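Local coordinates for taurocyamine kinase (Schistosoma mansoni, PDB 4WOD), which reversibly transfers a phosphate group between ATP and the guanidino compound taurocyamine, using magnesium as cofactor, at residues A[119-124]-A[275-280]; A[487-492]-A[625-630]. The protein carries 4 engineered substitutions. All blocks are in the same frame, centred on the assembly; numbering follows the deposited sequence.

Interaction 1: residues A[119-124]-A[275-280]; sequences STRVRL and TLRASV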
loop_
_atom_site.group_PDB
_atom_site.type_symbol
_atom_site.label_atom_id
_atom_site.label_comp_id
_atom_site.label_asym_id
_atom_site.label_seq_id
_atom_site.Cartn_x
_atom_site.Cartn_y
_atom_site.Cartn_z
ATOM N N SER A 119 2.477 19.387 -17.270
ATOM C CA SER A 119 1.737 20.577 -16.880
ATOM C C SER A 119 1.643 20.684 -15.368
ATOM O O SER A 119 1.876 19.712 -14.636
ATOM C CB SER A 119 0.332 20.569 -17.492
ATOM O OG SER A 119 -0.382 19.440 -17.029
ATOM N N THR A 120 1.303 21.889 -14.923
ATOM C CA THR A 120 1.239 22.232 -13.521
ATOM C C THR A 120 -0.068 22.974 -13.329
ATOM O O THR A 120 -0.474 23.773 -14.176
ATOM C CB THR A 120 2.434 23.117 -13.092
ATOM O OG1 THR A 120 3.660 22.419 -13.313
ATOM C CG2 THR A 120 2.336 23.529 -11.616
ATOM N N ARG A 121 -0.732 22.706 -12.218
ATOM C CA ARG A 121 -2.056 23.253 -11.995
ATOM C C ARG A 121 -2.248 23.484 -10.496
ATOM O O ARG A 121 -1.791 22.682 -9.695
ATOM C CB ARG A 121 -3.097 22.280 -12.585
ATOM C CG ARG A 121 -4.502 22.346 -12.016
ATOM C CD ARG A 121 -5.424 21.345 -12.747
ATOM N NE ARG A 121 -6.790 21.298 -12.212
ATOM C CZ ARG A 121 -7.130 20.827 -11.009
ATOM N NH1 ARG A 121 -6.207 20.329 -10.194
ATOM N NH2 ARG A 121 -8.404 20.831 -10.627
ATOM N N VAL A 122 -2.862 24.601 -10.110
ATOM C CA VAL A 122 -3.276 24.787 -8.716
ATOM C C VAL A 122 -4.767 25.182 -8.658
ATOM O O VAL A 122 -5.246 26.045 -9.407
ATOM C CB VAL A 122 -2.415 25.842 -7.969
ATOM C CG1 VAL A 122 -2.747 25.843 -6.484
ATOM C CG2 VAL A 122 -0.932 25.546 -8.149
ATOM N N ARG A 123 -5.489 24.508 -7.776
ATOM C CA ARG A 123 -6.930 24.653 -7.662
ATOM C C ARG A 123 -7.325 25.032 -6.241
ATOM O O ARG A 123 -6.735 24.536 -5.280
ATOM C CB ARG A 123 -7.621 23.341 -8.063
ATOM C CG ARG A 123 -9.136 23.316 -7.841
ATOM C CD ARG A 123 -9.596 21.961 -7.304
ATOM N NE ARG A 123 -9.516 21.905 -5.843
ATOM C CZ ARG A 123 -9.457 20.780 -5.140
ATOM N NH1 ARG A 123 -9.458 19.603 -5.756
ATOM N NH2 ARG A 123 -9.384 20.832 -3.812
ATOM N N LEU A 124 -8.307 25.922 -6.115
ATOM C CA LEU A 124 -8.993 26.154 -4.853
ATOM C C LEU A 124 -10.497 26.330 -5.079
ATOM O O LEU A 124 -10.965 26.455 -6.220
ATOM C CB LEU A 124 -8.428 27.372 -4.114
ATOM C CG LEU A 124 -8.320 28.738 -4.793
ATOM C CD1 LEU A 124 -9.666 29.458 -4.948
ATOM C CD2 LEU A 124 -7.320 29.596 -4.012
ATOM N N THR A 275 -8.532 24.264 0.963
ATOM C CA THR A 275 -9.166 23.800 -0.274
ATOM C C THR A 275 -8.149 23.614 -1.406
ATOM O O THR A 275 -8.518 23.291 -2.520
ATOM C CB THR A 275 -10.293 24.752 -0.777
ATOM O OG1 THR A 275 -9.736 25.827 -1.536
ATOM C CG2 THR A 275 -11.099 25.320 0.376
ATOM N N LEU A 276 -6.871 23.803 -1.115
ATOM C CA LEU A 276 -5.886 23.912 -2.176
ATOM C C LEU A 276 -5.363 22.562 -2.659
ATOM O O LEU A 276 -4.931 21.730 -1.864
ATOM C CB LEU A 276 -4.718 24.786 -1.711
ATOM C CG LEU A 276 -3.728 25.252 -2.785
ATOM C CD1 LEU A 276 -3.998 26.694 -3.160
ATOM C CD2 LEU A 276 -2.289 25.083 -2.300
ATOM N N ARG A 277 -5.427 22.344 -3.973
ATOM C CA ARG A 277 -4.779 21.186 -4.590
ATOM C C ARG A 277 -3.811 21.676 -5.646
ATOM O O ARG A 277 -4.226 22.132 -6.722
ATOM C CB ARG A 277 -5.785 20.225 -5.215
ATOM C CG ARG A 277 -5.132 18.917 -5.677
ATOM C CD ARG A 277 -6.112 17.974 -6.398
ATOM N NE ARG A 277 -5.988 18.106 -7.851
ATOM C CZ ARG A 277 -5.341 17.245 -8.636
ATOM N NH1 ARG A 277 -5.273 17.453 -9.947
ATOM N NH2 ARG A 277 -4.775 16.165 -8.119
ATOM N N ALA A 278 -2.528 21.630 -5.299
ATOM C CA ALA A 278 -1.457 21.958 -6.222
ATOM C C ALA A 278 -0.986 20.659 -6.813
ATOM O O ALA A 278 -0.747 19.716 -6.075
ATOM C CB ALA A 278 -0.322 22.653 -5.509
ATOM N N SER A 279 -0.794 20.611 -8.117
ATOM C CA SER A 279 -0.389 19.347 -8.717
ATOM C C SER A 279 0.385 19.493 -10.025
ATOM O O SER A 279 0.347 20.541 -10.667
ATOM C CB SER A 279 -1.628 18.496 -8.958
ATOM O OG SER A 279 -2.310 18.993 -10.082
ATOM N N VAL A 280 1.079 18.423 -10.409
ATOM C CA VAL A 280 1.649 18.284 -11.746
ATOM C C VAL A 280 1.173 16.989 -12.386
ATOM O O VAL A 280 0.870 16.018 -11.678
ATOM C CB VAL A 280 3.196 18.269 -11.737
ATOM C CG1 VAL A 280 3.720 19.603 -11.318
ATOM C CG2 VAL A 280 3.747 17.120 -10.815
#

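Interaction 2: residues A[487-492]-A[625-630]; sequences VGRSVE and YGYITC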
loop_
_atom_site.group_PDB
_atom_site.type_symbol
_atom_site.label_atom_id
_atom_site.label_comp_id
_atom_site.label_asym_id
_atom_site.label_seq_id
_atom_site.Cartn_x
_atom_site.Cartn_y
_atom_site.Cartn_z
ATOM N N VAL A 487 10.304 -27.192 4.639
ATOM C CA VAL A 487 11.574 -26.683 4.108
ATOM C C VAL A 487 11.337 -25.644 3.027
ATOM O O VAL A 487 10.287 -25.648 2.373
ATOM C CB VAL A 487 12.466 -27.804 3.513
ATOM C CG1 VAL A 487 12.961 -28.769 4.609
ATOM C CG2 VAL A 487 11.732 -28.534 2.397
ATOM N N GLY A 488 12.313 -24.753 2.839
ATOM C CA GLY A 488 12.344 -23.910 1.661
ATOM C C GLY A 488 13.177 -24.544 0.557
ATOM O O GLY A 488 14.109 -25.278 0.857
ATOM N N ARG A 489 12.827 -24.290 -0.710
ATOM C CA ARG A 489 13.667 -24.701 -1.850
ATOM C C ARG A 489 13.631 -23.653 -2.958
ATOM O O ARG A 489 12.614 -22.992 -3.185
ATOM C CB ARG A 489 13.238 -26.066 -2.432
ATOM C CG ARG A 489 13.496 -27.295 -1.541
ATOM C CD ARG A 489 15.015 -27.651 -1.432
ATOM N NE ARG A 489 15.287 -28.856 -0.631
ATOM C CZ ARG A 489 15.458 -28.890 0.688
ATOM N NH1 ARG A 489 15.379 -27.784 1.412
ATOM N NH2 ARG A 489 15.697 -30.048 1.298
ATOM N N SER A 490 14.781 -23.486 -3.609
ATOM C CA SER A 490 14.925 -22.678 -4.792
ATOM C C SER A 490 15.208 -23.609 -5.950
ATOM O O SER A 490 15.846 -24.647 -5.776
ATOM C CB SER A 490 16.077 -21.665 -4.639
ATOM O OG SER A 490 15.882 -20.810 -3.528
ATOM N N VAL A 491 14.739 -23.218 -7.132
ATOM C CA VAL A 491 14.932 -24.000 -8.331
ATOM C C VAL A 491 16.079 -23.386 -9.126
ATOM O O VAL A 491 16.073 -22.173 -9.417
ATOM C CB VAL A 491 13.650 -24.046 -9.193
ATOM C CG1 VAL A 491 13.903 -24.788 -10.530
ATOM C CG2 VAL A 491 12.479 -24.677 -8.402
ATOM N N GLU A 492 17.056 -24.210 -9.474
ATOM C CA GLU A 492 18.188 -23.743 -10.287
ATOM C C GLU A 492 17.758 -23.069 -11.581
ATOM O O GLU A 492 16.837 -23.526 -12.255
ATOM C CB GLU A 492 19.121 -24.897 -10.641
ATOM C CG GLU A 492 20.177 -25.197 -9.590
ATOM C CD GLU A 492 21.191 -26.219 -10.081
ATOM O OE1 GLU A 492 21.241 -26.460 -11.308
ATOM O OE2 GLU A 492 21.927 -26.781 -9.244
ATOM N N TYR A 625 26.883 -23.030 1.813
ATOM C CA TYR A 625 25.696 -22.799 2.655
ATOM C C TYR A 625 24.594 -23.867 2.601
ATOM O O TYR A 625 23.555 -23.689 3.234
ATOM C CB TYR A 625 25.066 -21.441 2.300
ATOM C CG TYR A 625 26.059 -20.299 2.304
ATOM C CD1 TYR A 625 26.865 -20.061 3.416
ATOM C CD2 TYR A 625 26.212 -19.481 1.186
ATOM C CE1 TYR A 625 27.790 -19.025 3.420
ATOM C CE2 TYR A 625 27.126 -18.444 1.183
ATOM C CZ TYR A 625 27.916 -18.225 2.294
ATOM O OH TYR A 625 28.828 -17.192 2.276
ATOM N N GLY A 626 24.777 -24.955 1.857
ATOM C CA GLY A 626 23.695 -25.940 1.768
ATOM C C GLY A 626 22.591 -25.456 0.835
ATOM O O GLY A 626 22.889 -24.828 -0.177
ATOM N N TYR A 627 21.320 -25.736 1.150
ATOM C CA TYR A 627 20.251 -25.279 0.269
ATOM C C TYR A 627 20.169 -23.751 0.271
ATOM O O TYR A 627 20.225 -23.092 1.317
ATOM C CB TYR A 627 18.893 -25.928 0.625
ATOM C CG TYR A 627 18.864 -27.377 0.161
ATOM C CD1 TYR A 627 18.802 -27.683 -1.191
ATOM C CD2 TYR A 627 18.967 -28.423 1.067
ATOM C CE1 TYR A 627 18.804 -28.995 -1.631
ATOM C CE2 TYR A 627 18.978 -29.742 0.647
ATOM C CZ TYR A 627 18.898 -30.021 -0.704
ATOM O OH TYR A 627 18.919 -31.328 -1.132
ATOM N N ILE A 628 20.100 -23.202 -0.931
ATOM C CA ILE A 628 20.010 -21.756 -1.123
ATOM C C ILE A 628 18.563 -21.296 -1.086
ATOM O O ILE A 628 17.685 -21.940 -1.667
ATOM C CB ILE A 628 20.658 -21.351 -2.460
ATOM C CG1 ILE A 628 22.161 -21.613 -2.377
ATOM C CG2 ILE A 628 20.349 -19.871 -2.811
ATOM C CD1 ILE A 628 22.794 -21.789 -3.727
ATOM N N THR A 629 18.321 -20.201 -0.371
ATOM C CA THR A 629 16.997 -19.617 -0.220
ATOM C C THR A 629 17.105 -18.100 -0.373
ATOM O O THR A 629 18.195 -17.514 -0.275
ATOM C CB THR A 629 16.347 -19.961 1.158
ATOM O OG1 THR A 629 17.146 -19.445 2.229
ATOM C CG2 THR A 629 16.220 -21.477 1.344
ATOM N N CYS A 630 15.967 -17.471 -0.621
ATOM C CA CYS A 630 15.908 -16.024 -0.749
ATOM C C CYS A 630 16.455 -15.295 0.488
ATOM O O CYS A 630 17.337 -14.445 0.366
ATOM C CB CYS A 630 14.469 -15.606 -1.036
ATOM S SG CYS A 630 14.219 -13.854 -1.156
HETATM O O HOH W 1 16.305 -31.742 -1.027
HETATM O O HOH W 2 17.194 -24.507 -2.490
#

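Interaction 1: residues A[119-124]-A[275-280]
Two neighbouring antiparallel strands in the eight-stranded sheet of the first catalytic domain, 119-124 and the start of 277-283, bring Arg-121, Arg-123 and Arg-277 together on one face of the sheet. Four backbone hydrogen bonds pair Arg-121 with Ser-279 and Arg-123 with Arg-277; Ser-279 N to Arg-121 O measures 2.8 Å. Arg-121 is extended from CG to NE, CG anti to the backbone N (chi1 157°), and its NH1 comes 3.0 Å from Arg-277 NH1, with the guanidinium planes turned 51° apart. Arg-277 NH2 has a salt bridge to Asp-320, which would partly offset this concentration of positive charge. Bends at chi2 and chi3 swing the Arg-123 guanidinium across to the partner strand, so that Arg-277 CB sits over the centre of its face, 3.7 Å from CZ. From there NH2 donates to Thr-275 O at 2.9 Å, approaching from above the carbonyl plane, and also to Asn-271 of the arginine pocket. The other face is largely apolar: Val-122 sets CG1 against Leu-276 CD1 (3.7 Å) and CG2 against Ala-278 CB (4.0 Å), and helices 236-251 and 331-355 cover these side chains. Both strands contribute residues predicted to bind ATP, and the gathered arginines are consistent with the phosphate-binding site of the phosphagen kinases.

Interaction 2: residues A[487-492]-A[625-630]
A cation-pi stack and a serine-to-carbonyl bond join the end of strand 480-489 to segment 625-630 in the second catalytic domain of this phosphagen kinase fold. Strand 480-489 is a central strand of an eight-stranded antiparallel sheet, whereas 626-627 belongs to a separate two-stranded hairpin with 621-622; the touching parts run 85° apart, and side chains and water, not sheet pairing, bridge them. The guanidinium of Arg-489 lies flat over one face of the Tyr-627 ring, its plane only 7° from the ring's. CZ stands 3.6 Å from the ring centroid, while the preceding CD makes a CH-pi contact with the same face. The first torsion (chi1 -69°) sets CG beside the backbone N, and a bend at chi2 then turns the chain back along its own strand. There NH1 donates to Gly-488 O at 2.9 Å, a bond that helps fix the rotation of the flat group. Val-487 CG2 covers the opposite guanidinium face near its rim, enclosing the charge between aliphatic and aromatic surfaces. Further along, Ser-490 OG donates to Ile-628 O at 2.8 Å, arriving from above the carbonyl plane. The same oxygen accepts a bond from a water that in turn takes the N-H of Ser-490, so a single carbonyl is tied to both backbone and side chain of one residue. At the guanidinium edge a second water, lying in its plane, links Arg-489 NH2, 2.9 Å away, to Tyr-627 OH at 2.6 Å.

Overall arrangement
Interaction 1 lies in the first repeat of this duplicated enzyme and interaction 2 in the second, on opposite sides of the chain's centre; their centres are about 50 Å apart and their nearest atoms about 34 Å, so they do not touch. Strands 117-126 and 480-489 hold equivalent places in their eight-stranded sheets. Interaction 1 lies beside the substrate: the side chain of Arg-123 is about 6 Å from the bound arginine, and its strands carry residues predicted to bind ATP. Interaction 2 comes near its own predicted site through sequence: Cys-630 directly precedes Cys-631, the predicted active-site residue, their side chains about 5 Å apart.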